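Local coordinates for protein galactokinase (Bifidobacterium longum subsp. infantis ATCC 15697 = JCM 1222 = DSM 20088, PDB 6TEQ) that probably phosphorylates galactose with ATP, and here holds 2-deoxy-2-fluoro-galactose in its sugar pocket, at residues 76-81 against 105-110; 112-117 against 169-174; 208-213 against 264-269. One frame throughout, in Å; residues are numbered along the deposited sequence.

Contact 1: 76-81 against 105-110; sequences VRVVSG and AYPTGV
Val76 and Val78 of strand 75-80 meet Thr108 and Pro107 in the first turns of helix 105-116. The purely apolar part is Val78 against Pro107: the CG1 methyl of Val78 lies 3.9 Å from CG of Pro107, approaching the puckered corner of the ring at a slant. Val78 turns that methyl to the side of its own backbone N (chi1 -67°). Pro107 is the third residue of its helix, a place in the first turn where the missing N-H costs no helical hydrogen bond, so its ring can serve as an apolar surface facing the strand.

The arrangement is a helix laid over one face of the large mixed sheet of this GHMP-family kinase. The alternation of strand side chains makes this plain: Val76 and Val78 point to helix 105-116, whereas Arg77 and Val79 point to the other face, where both touch helix 12-27 and Arg77 forms a salt bridge with Asp126. Phe125 and Phe129 of the neighbouring strand 125-131 continue the apolar layer under the helix.

The polar part centres on the Thr108 hydroxyl. Val76 CG1 packs 3.6 Å from Thr108 OG1, an apolar-to-polar touch without a hydrogen bond. A water spans the gap, donating to Val76 O at 3.0 Å and to Thr108 OG1, also at 3.0 Å. OG1 is in turn hydrogen-bonded to the carbonyl oxygen of Ser104, just ahead of the helix, and is therefore gripped twice. Its torsion, with OG1 beside the backbone N (chi1 -54°), turns the hydroxyl back toward that helix start. At the far end of the strand, Ser80 is an ADP-binding residue in another structure of this protein; in this model its OG bonds to an MES molecule, probably from the crystallisation liquor.

Contact 2: 112-117 against 169-174; sequences WALRQA and VTLINA
Helix-on-helix packing in the GHMP kinase N-terminal domain brings Ala113 and Leu114, near the end of helix 105-116, against Ala174 and Leu171 of helix 165-183. Ala113 and Ala174 face each other with their small side chains, which allows their CA atoms to come within 5.1 Å. The Ala113 methyl rests partly on backbone: its CB is 3.5 Å from Ala174 O and 4.0 Å from Ala174 CB.

The Ala174 methyl also meets Leu114, roughly at right angles to Ala113, with Leu114 CD2 3.7 Å from Ala174 CB. Leu114 does not point straight at the opposing helix from its CA; with CG beside the backbone N (chi1 -67°), it is the CD2 branch, not the extended CD1, that reaches across. Leu114 CD2 also comes 4.2 Å from Leu171 CD2, making a looser methyl-to-methyl touch. Leu171 starts away from the other helix and bends its CD2 end back.

The two helical segments cross steeply, at 118° between their N-to-C directions and with 9.5 Å between axes, so they share a short patch rather than a long seam. A third helix, 141-156, closes over the leucines: Leu153 touches Leu114, while Ala150 and Asp154 touch Leu171. Beside them, Trp112 packs on Lys177, Glu181 and Met182, further along helix 165-183. That helix also carries Glu179, a magnesium-binding residue in another structure of this protein, whose side chain is about 9 Å from that of Ala113.

Contact 3: 208-213 against 264-269; sequences CRPELT and VANLRV
Arg209 and Arg268 lay their side chains across one another where a type I beta turn, Arg209 to Leu212, meets the start of helix 267-276. Ahead of the turn, Cys208 ties the segment to the sugar-binding part of the fold: its backbone bonds to Gly53, and its side chain touches Asp49, a galactose-binding residue.

Arg209 and Arg268 carry most of the contact. CD of Arg209 sits over the centre of the Arg268 guanidinium, 3.8 Å above the plane, and Arg209 NE approaches the same group over a face, 3.4 Å from Arg268 NH2. The two guanidinium planes are 52° apart, so this is an oblique crossing and not a flat stack; a bend at chi3 (-65°) turns the Arg209 head across the other. Both atoms of the close N-N pair are donors. Asp207, bound to both arginines, probably lets the two like charges lie side by side: OD2 pairs with Arg209 NH2 and OD1 with Arg268 NH1. Arg268 is further fixed by Asp272 at NE and by the carbonyl oxygen of Ala52 at NH1.

Pro210 brushes Asn266, its CD lying 4.3 Å from Asn266 ND2. Asn266 is the N-cap residue of the opposing helix, and its OD1 accepts from Val269 N at 3.3 Å (150° at the hydrogen), leaving ND2 directed to the turn. Glu211 reaches the same ND2 through a water, which donates to Glu211 OE1 at 2.7 Å and accepts a weak bond from the amide. Leu212 completes the turn and places CD2 over the centre of the Arg209 guanidinium, 4.2 Å above its plane.

Contacts 1 and 2 are buried and share helix 105-116: its first turns lie against strand 75-80 and its last against helix 165-183, with the two centres 15 Å apart. One is therefore sheet-to-helix and the other helix-to-helix packing. Contact 1 mixes methyl and ring packing with a bridging water, whereas contact 2 is packed almost wholly by methyl groups, without a hydrogen bond between its segments. Contact 3, whose centre is 21 Å from that of contact 2 and 32 Å from that of contact 1, is partly exposed and joins loop to helix start. There charged and amide groups dominate, with flanking carboxylates and a water beside a little aliphatic packing.

Contact 1: 76-81 against 105-110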
loop_
_atom_site.group_PDB
_atom_site.type_symbol
_atom_site.label_atom_id
_atom_site.label_comp_id
_atom_site.label_asym_id
_atom_site.label_seq_id
_atom_site.Cartn_x
_atom_site.Cartn_y
_atom_site.Cartn_z
ATOM N N VAL A 76 -9.815 -22.247 10.821
ATOM C CA VAL A 76 -9.353 -21.433 9.667
ATOM C C VAL A 76 -8.224 -22.199 9.020
ATOM O O VAL A 76 -7.191 -22.388 9.682
ATOM C CB VAL A 76 -8.914 -20.016 10.032
ATOM C CG1 VAL A 76 -8.340 -19.368 8.781
ATOM C CG2 VAL A 76 -10.069 -19.213 10.610
ATOM N N ARG A 77 -8.501 -22.652 7.811
ATOM C CA ARG A 77 -7.493 -23.264 6.935
ATOM C C ARG A 77 -7.202 -22.280 5.805
ATOM O O ARG A 77 -8.114 -21.883 5.103
ATOM C CB ARG A 77 -7.859 -24.638 6.415
ATOM C CG ARG A 77 -8.065 -25.670 7.495
ATOM C CD ARG A 77 -8.356 -27.028 6.953
ATOM N NE ARG A 77 -9.570 -27.046 6.209
ATOM C CZ ARG A 77 -9.965 -28.052 5.452
ATOM N NH1 ARG A 77 -9.224 -29.147 5.330
ATOM N NH2 ARG A 77 -11.109 -27.947 4.805
ATOM N N VAL A 78 -5.937 -22.075 5.513
ATOM C CA VAL A 78 -5.538 -21.235 4.373
ATOM C C VAL A 78 -4.367 -21.895 3.663
ATOM O O VAL A 78 -3.471 -22.480 4.297
ATOM C CB VAL A 78 -5.186 -19.803 4.830
ATOM C CG1 VAL A 78 -6.414 -19.087 5.333
ATOM C CG2 VAL A 78 -4.095 -19.710 5.821
ATOM N N VAL A 79 -4.328 -21.682 2.366
ATOM C CA VAL A 79 -3.215 -22.156 1.525
ATOM C C VAL A 79 -2.903 -21.031 0.548
ATOM O O VAL A 79 -3.847 -20.273 0.172
ATOM C CB VAL A 79 -3.549 -23.495 0.868
ATOM C CG1 VAL A 79 -4.750 -23.332 -0.048
ATOM C CG2 VAL A 79 -2.335 -24.107 0.138
ATOM N N SER A 80 -1.663 -20.951 0.113
ATOM C CA SER A 80 -1.254 -19.947 -0.891
ATOM C C SER A 80 -0.596 -20.642 -2.053
ATOM O O SER A 80 0.126 -21.615 -1.785
ATOM C CB SER A 80 -0.271 -18.969 -0.259
ATOM O OG SER A 80 0.374 -18.143 -1.230
ATOM N N GLY A 81 -0.759 -20.102 -3.259
ATOM C CA GLY A 81 -0.148 -20.660 -4.476
ATOM C C GLY A 81 1.378 -20.662 -4.358
ATOM O O GLY A 81 2.023 -21.423 -5.054
ATOM N N ALA A 105 -1.346 -15.567 9.724
ATOM C CA ALA A 105 -1.802 -14.553 10.704
ATOM C C ALA A 105 -2.591 -13.469 9.953
ATOM O O ALA A 105 -3.471 -12.875 10.558
ATOM C CB ALA A 105 -0.606 -13.941 11.402
ATOM N N TYR A 106 -2.210 -13.139 8.726
ATOM C CA TYR A 106 -2.872 -12.028 7.993
ATOM C C TYR A 106 -4.335 -12.341 7.692
ATOM O O TYR A 106 -5.237 -11.625 8.175
ATOM C CB TYR A 106 -2.069 -11.699 6.728
ATOM C CG TYR A 106 -0.748 -11.001 7.007
ATOM C CD1 TYR A 106 -0.652 -9.627 6.994
ATOM C CD2 TYR A 106 0.407 -11.714 7.245
ATOM C CE1 TYR A 106 0.537 -8.976 7.231
ATOM C CE2 TYR A 106 1.626 -11.069 7.449
ATOM C CZ TYR A 106 1.693 -9.694 7.429
ATOM O OH TYR A 106 2.846 -8.987 7.640
ATOM N N PRO A 107 -4.688 -13.449 6.973
ATOM C CA PRO A 107 -6.104 -13.735 6.791
ATOM C C PRO A 107 -6.819 -14.145 8.094
ATOM O O PRO A 107 -7.949 -13.718 8.335
ATOM C CB PRO A 107 -6.120 -14.846 5.704
ATOM C CG PRO A 107 -4.754 -15.553 5.858
ATOM C CD PRO A 107 -3.837 -14.391 6.228
ATOM N N THR A 108 -6.171 -14.974 8.950
ATOM C CA THR A 108 -6.859 -15.443 10.159
ATOM C C THR A 108 -7.194 -14.218 10.997
ATOM O O THR A 108 -8.251 -14.149 11.640
ATOM C CB THR A 108 -5.963 -16.395 10.940
ATOM O OG1 THR A 108 -5.556 -17.417 10.034
ATOM C CG2 THR A 108 -6.674 -16.983 12.117
ATOM N N GLY A 109 -6.239 -13.291 11.045
ATOM C CA GLY A 109 -6.357 -12.118 11.944
ATOM C C GLY A 109 -7.506 -11.214 11.519
ATOM O O GLY A 109 -8.060 -10.509 12.351
ATOM N N VAL A 110 -7.911 -11.278 10.272
ATOM C CA VAL A 110 -9.090 -10.501 9.787
ATOM C C VAL A 110 -10.385 -11.041 10.401
ATOM O O VAL A 110 -11.141 -10.235 10.991
ATOM C CB VAL A 110 -9.180 -10.489 8.256
ATOM C CG1 VAL A 110 -10.473 -9.794 7.865
ATOM C CG2 VAL A 110 -7.920 -9.817 7.661
HETATM O O HOH W 1 -4.993 -20.317 9.552
#

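Contact 2: 112-117 against 169-174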
loop_
_atom_site.group_PDB
_atom_site.type_symbol
_atom_site.label_atom_id
_atom_site.label_comp_id
_atom_site.label_asym_id
_atom_site.label_seq_id
_atom_site.Cartn_x
_atom_site.Cartn_y
_atom_site.Cartn_z
ATOM N N TRP A 112 -10.550 -12.776 13.192
ATOM C CA TRP A 112 -10.342 -12.413 14.617
ATOM C C TRP A 112 -10.758 -10.965 14.856
ATOM O O TRP A 112 -11.463 -10.639 15.920
ATOM C CB TRP A 112 -8.900 -12.687 14.967
ATOM C CG TRP A 112 -8.472 -12.168 16.291
ATOM C CD1 TRP A 112 -8.621 -12.825 17.475
ATOM C CD2 TRP A 112 -7.763 -10.949 16.571
ATOM N NE1 TRP A 112 -8.102 -12.072 18.490
ATOM C CE2 TRP A 112 -7.545 -10.941 17.963
ATOM C CE3 TRP A 112 -7.278 -9.869 15.806
ATOM C CZ2 TRP A 112 -6.878 -9.907 18.610
ATOM C CZ3 TRP A 112 -6.564 -8.882 16.440
ATOM C CH2 TRP A 112 -6.424 -8.871 17.828
ATOM N N ALA A 113 -10.273 -10.061 14.007
ATOM C CA ALA A 113 -10.576 -8.620 14.191
ATOM C C ALA A 113 -12.071 -8.376 14.042
ATOM O O ALA A 113 -12.646 -7.623 14.827
ATOM C CB ALA A 113 -9.782 -7.756 13.221
ATOM N N LEU A 114 -12.731 -8.993 13.080
ATOM C CA LEU A 114 -14.202 -8.835 12.943
ATOM C C LEU A 114 -14.905 -9.368 14.208
ATOM O O LEU A 114 -15.804 -8.711 14.697
ATOM C CB LEU A 114 -14.669 -9.547 11.690
ATOM C CG LEU A 114 -14.172 -8.902 10.364
ATOM C CD1 LEU A 114 -14.456 -9.787 9.147
ATOM C CD2 LEU A 114 -14.843 -7.537 10.156
ATOM N N ARG A 115 -14.483 -10.515 14.723
ATOM C CA ARG A 115 -15.122 -11.083 15.912
ATOM C C ARG A 115 -14.877 -10.107 17.056
ATOM O O ARG A 115 -15.849 -9.900 17.834
ATOM C CB ARG A 115 -14.570 -12.480 16.160
ATOM C CG ARG A 115 -15.131 -13.485 15.161
ATOM C CD ARG A 115 -14.224 -14.698 15.026
ATOM N NE ARG A 115 -14.043 -15.443 16.247
ATOM C CZ ARG A 115 -14.897 -16.350 16.697
ATOM N NH1 ARG A 115 -14.625 -16.986 17.812
ATOM N NH2 ARG A 115 -15.996 -16.655 16.025
ATOM N N GLN A 116 -13.636 -9.591 17.183
ATOM C CA GLN A 116 -13.271 -8.647 18.270
ATOM C C GLN A 116 -14.158 -7.391 18.180
ATOM O O GLN A 116 -14.480 -6.818 19.244
ATOM C CB GLN A 116 -11.788 -8.253 18.287
ATOM C CG GLN A 116 -10.803 -9.381 18.638
ATOM C CD GLN A 116 -10.833 -9.758 20.096
ATOM O OE1 GLN A 116 -11.605 -10.615 20.519
ATOM N NE2 GLN A 116 -9.965 -9.132 20.861
ATOM N N ALA A 117 -14.606 -7.013 16.991
ATOM C CA ALA A 117 -15.470 -5.830 16.765
ATOM C C ALA A 117 -16.940 -6.159 17.027
ATOM O O ALA A 117 -17.757 -5.257 16.887
ATOM C CB ALA A 117 -15.300 -5.336 15.345
ATOM N N VAL A 169 -14.976 0.908 5.182
ATOM C CA VAL A 169 -14.041 1.364 6.227
ATOM C C VAL A 169 -14.038 0.393 7.424
ATOM O O VAL A 169 -13.002 0.204 8.072
ATOM C CB VAL A 169 -14.352 2.833 6.585
ATOM C CG1 VAL A 169 -13.581 3.241 7.828
ATOM C CG2 VAL A 169 -14.056 3.724 5.366
ATOM N N THR A 170 -15.183 -0.183 7.761
ATOM C CA THR A 170 -15.212 -1.206 8.827
ATOM C C THR A 170 -14.266 -2.363 8.475
ATOM O O THR A 170 -13.527 -2.857 9.327
ATOM C CB THR A 170 -16.652 -1.643 9.054
ATOM O OG1 THR A 170 -17.341 -0.504 9.631
ATOM C CG2 THR A 170 -16.737 -2.834 9.981
ATOM N N LEU A 171 -14.302 -2.808 7.228
ATOM C CA LEU A 171 -13.482 -3.950 6.746
ATOM C C LEU A 171 -12.015 -3.552 6.647
ATOM O O LEU A 171 -11.179 -4.324 7.062
ATOM C CB LEU A 171 -14.012 -4.381 5.402
ATOM C CG LEU A 171 -15.471 -4.810 5.398
ATOM C CD1 LEU A 171 -15.904 -5.257 4.063
ATOM C CD2 LEU A 171 -15.809 -5.823 6.441
ATOM N N ILE A 172 -11.752 -2.340 6.178
ATOM C CA ILE A 172 -10.412 -1.718 6.252
ATOM C C ILE A 172 -9.860 -1.773 7.662
ATOM O O ILE A 172 -8.676 -2.164 7.857
ATOM C CB ILE A 172 -10.447 -0.313 5.677
ATOM C CG1 ILE A 172 -10.640 -0.397 4.174
ATOM C CG2 ILE A 172 -9.196 0.427 6.024
ATOM C CD1 ILE A 172 -11.112 0.916 3.584
ATOM N N ASN A 173 -10.654 -1.361 8.634
ATOM C CA ASN A 173 -10.152 -1.296 10.027
ATOM C C ASN A 173 -9.832 -2.717 10.502
ATOM O O ASN A 173 -8.804 -2.876 11.211
ATOM C CB ASN A 173 -11.136 -0.576 10.920
ATOM C CG ASN A 173 -11.113 0.919 10.680
ATOM O OD1 ASN A 173 -10.101 1.446 10.148
ATOM N ND2 ASN A 173 -12.171 1.589 11.143
ATOM N N ALA A 174 -10.614 -3.716 10.112
ATOM C CA ALA A 174 -10.342 -5.110 10.501
ATOM C C ALA A 174 -9.025 -5.557 9.867
ATOM O O ALA A 174 -8.247 -6.296 10.485
ATOM C CB ALA A 174 -11.486 -6.003 10.090
#

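Contact 3: 208-213 against 264-269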
loop_
_atom_site.group_PDB
_atom_site.type_symbol
_atom_site.label_atom_id
_atom_site.label_comp_id
_atom_site.label_asym_id
_atom_site.label_seq_id
_atom_site.Cartn_x
_atom_site.Cartn_y
_atom_site.Cartn_z
ATOM N N CYS A 208 -6.104 11.396 6.235
ATOM C CA CYS A 208 -5.984 10.406 7.319
ATOM C C CYS A 208 -6.335 10.985 8.695
ATOM O O CYS A 208 -6.065 10.282 9.678
ATOM C CB CYS A 208 -4.583 9.830 7.302
ATOM S SG CYS A 208 -4.332 8.888 5.759
ATOM N N ARG A 209 -6.929 12.204 8.755
ATOM C CA ARG A 209 -7.328 12.688 10.096
ATOM C C ARG A 209 -8.358 11.720 10.665
ATOM O O ARG A 209 -9.322 11.374 10.008
ATOM C CB ARG A 209 -7.824 14.114 10.020
ATOM C CG ARG A 209 -6.698 15.110 9.806
ATOM C CD ARG A 209 -7.305 16.468 9.552
ATOM N NE ARG A 209 -8.088 16.573 8.339
ATOM C CZ ARG A 209 -9.008 17.499 8.078
ATOM N NH1 ARG A 209 -9.423 18.346 8.976
ATOM N NH2 ARG A 209 -9.594 17.480 6.905
ATOM N N PRO A 210 -8.162 11.214 11.888
ATOM C CA PRO A 210 -8.933 10.081 12.375
ATOM C C PRO A 210 -10.378 10.457 12.722
ATOM O O PRO A 210 -11.168 9.489 12.875
ATOM C CB PRO A 210 -8.169 9.586 13.624
ATOM C CG PRO A 210 -7.348 10.724 14.050
ATOM C CD PRO A 210 -7.043 11.528 12.791
ATOM N N GLU A 211 -10.696 11.761 12.820
ATOM C CA GLU A 211 -12.065 12.172 13.227
ATOM C C GLU A 211 -13.008 12.229 12.003
ATOM O O GLU A 211 -14.206 12.437 12.198
ATOM C CB GLU A 211 -12.061 13.510 13.970
ATOM C CG GLU A 211 -11.727 14.684 13.103
ATOM C CD GLU A 211 -10.232 15.004 12.911
ATOM O OE1 GLU A 211 -9.308 14.179 13.252
ATOM O OE2 GLU A 211 -9.978 16.127 12.420
ATOM N N LEU A 212 -12.511 12.089 10.773
ATOM C CA LEU A 212 -13.322 12.230 9.541
ATOM C C LEU A 212 -14.184 11.003 9.323
ATOM O O LEU A 212 -13.743 9.859 9.544
ATOM C CB LEU A 212 -12.424 12.438 8.319
ATOM C CG LEU A 212 -11.592 13.696 8.424
ATOM C CD1 LEU A 212 -10.752 13.938 7.192
ATOM C CD2 LEU A 212 -12.402 14.889 8.797
ATOM N N THR A 213 -15.343 11.265 8.761
ATOM C CA THR A 213 -16.221 10.196 8.331
ATOM C C THR A 213 -15.755 9.750 6.968
ATOM O O THR A 213 -14.964 10.441 6.309
ATOM C CB THR A 213 -17.684 10.615 8.219
ATOM O OG1 THR A 213 -17.660 11.584 7.175
ATOM C CG2 THR A 213 -18.211 11.171 9.520
ATOM N N VAL A 264 0.678 18.554 20.226
ATOM C CA VAL A 264 -0.328 18.382 19.184
ATOM C C VAL A 264 -0.709 16.923 19.141
ATOM O O VAL A 264 0.100 16.048 19.447
ATOM C CB VAL A 264 0.130 18.909 17.809
ATOM C CG1 VAL A 264 0.302 20.433 17.844
ATOM C CG2 VAL A 264 1.436 18.265 17.326
ATOM N N ALA A 265 -1.919 16.664 18.723
ATOM C CA ALA A 265 -2.397 15.251 18.674
ATOM C C ALA A 265 -1.674 14.493 17.548
ATOM O O ALA A 265 -1.477 13.247 17.686
ATOM C CB ALA A 265 -3.859 15.204 18.403
ATOM N N ASN A 266 -1.298 15.224 16.491
ATOM C CA ASN A 266 -0.599 14.604 15.345
ATOM C C ASN A 266 0.125 15.676 14.522
ATOM O O ASN A 266 -0.215 16.867 14.616
ATOM C CB ASN A 266 -1.530 13.752 14.479
ATOM C CG ASN A 266 -2.784 14.489 14.052
ATOM O OD1 ASN A 266 -2.646 15.449 13.313
ATOM N ND2 ASN A 266 -3.973 14.083 14.509
ATOM N N LEU A 267 1.041 15.250 13.633
ATOM C CA LEU A 267 1.835 16.232 12.897
ATOM C C LEU A 267 1.015 16.945 11.841
ATOM O O LEU A 267 1.478 17.929 11.306
ATOM C CB LEU A 267 3.089 15.580 12.336
ATOM C CG LEU A 267 4.123 15.194 13.421
ATOM C CD1 LEU A 267 5.278 14.405 12.836
ATOM C CD2 LEU A 267 4.653 16.382 14.203
ATOM N N ARG A 268 -0.127 16.402 11.464
ATOM C CA ARG A 268 -1.009 17.135 10.540
ATOM C C ARG A 268 -1.439 18.456 11.155
ATOM O O ARG A 268 -1.554 19.427 10.389
ATOM C CB ARG A 268 -2.185 16.286 10.171
ATOM C CG ARG A 268 -3.235 16.990 9.353
ATOM C CD ARG A 268 -2.809 17.333 7.920
ATOM N NE ARG A 268 -3.968 17.774 7.148
ATOM C CZ ARG A 268 -4.851 16.983 6.568
ATOM N NH1 ARG A 268 -4.790 15.678 6.748
ATOM N NH2 ARG A 268 -5.878 17.510 5.922
ATOM N N VAL A 269 -1.725 18.496 12.454
ATOM C CA VAL A 269 -1.984 19.803 13.127
ATOM C C VAL A 269 -0.827 20.795 12.836
ATOM O O VAL A 269 -1.061 21.916 12.425
ATOM C CB VAL A 269 -2.154 19.601 14.632
ATOM C CG1 VAL A 269 -2.387 20.974 15.288
ATOM C CG2 VAL A 269 -3.191 18.574 14.991
HETATM O O HOH W 2 -6.964 15.346 13.824
#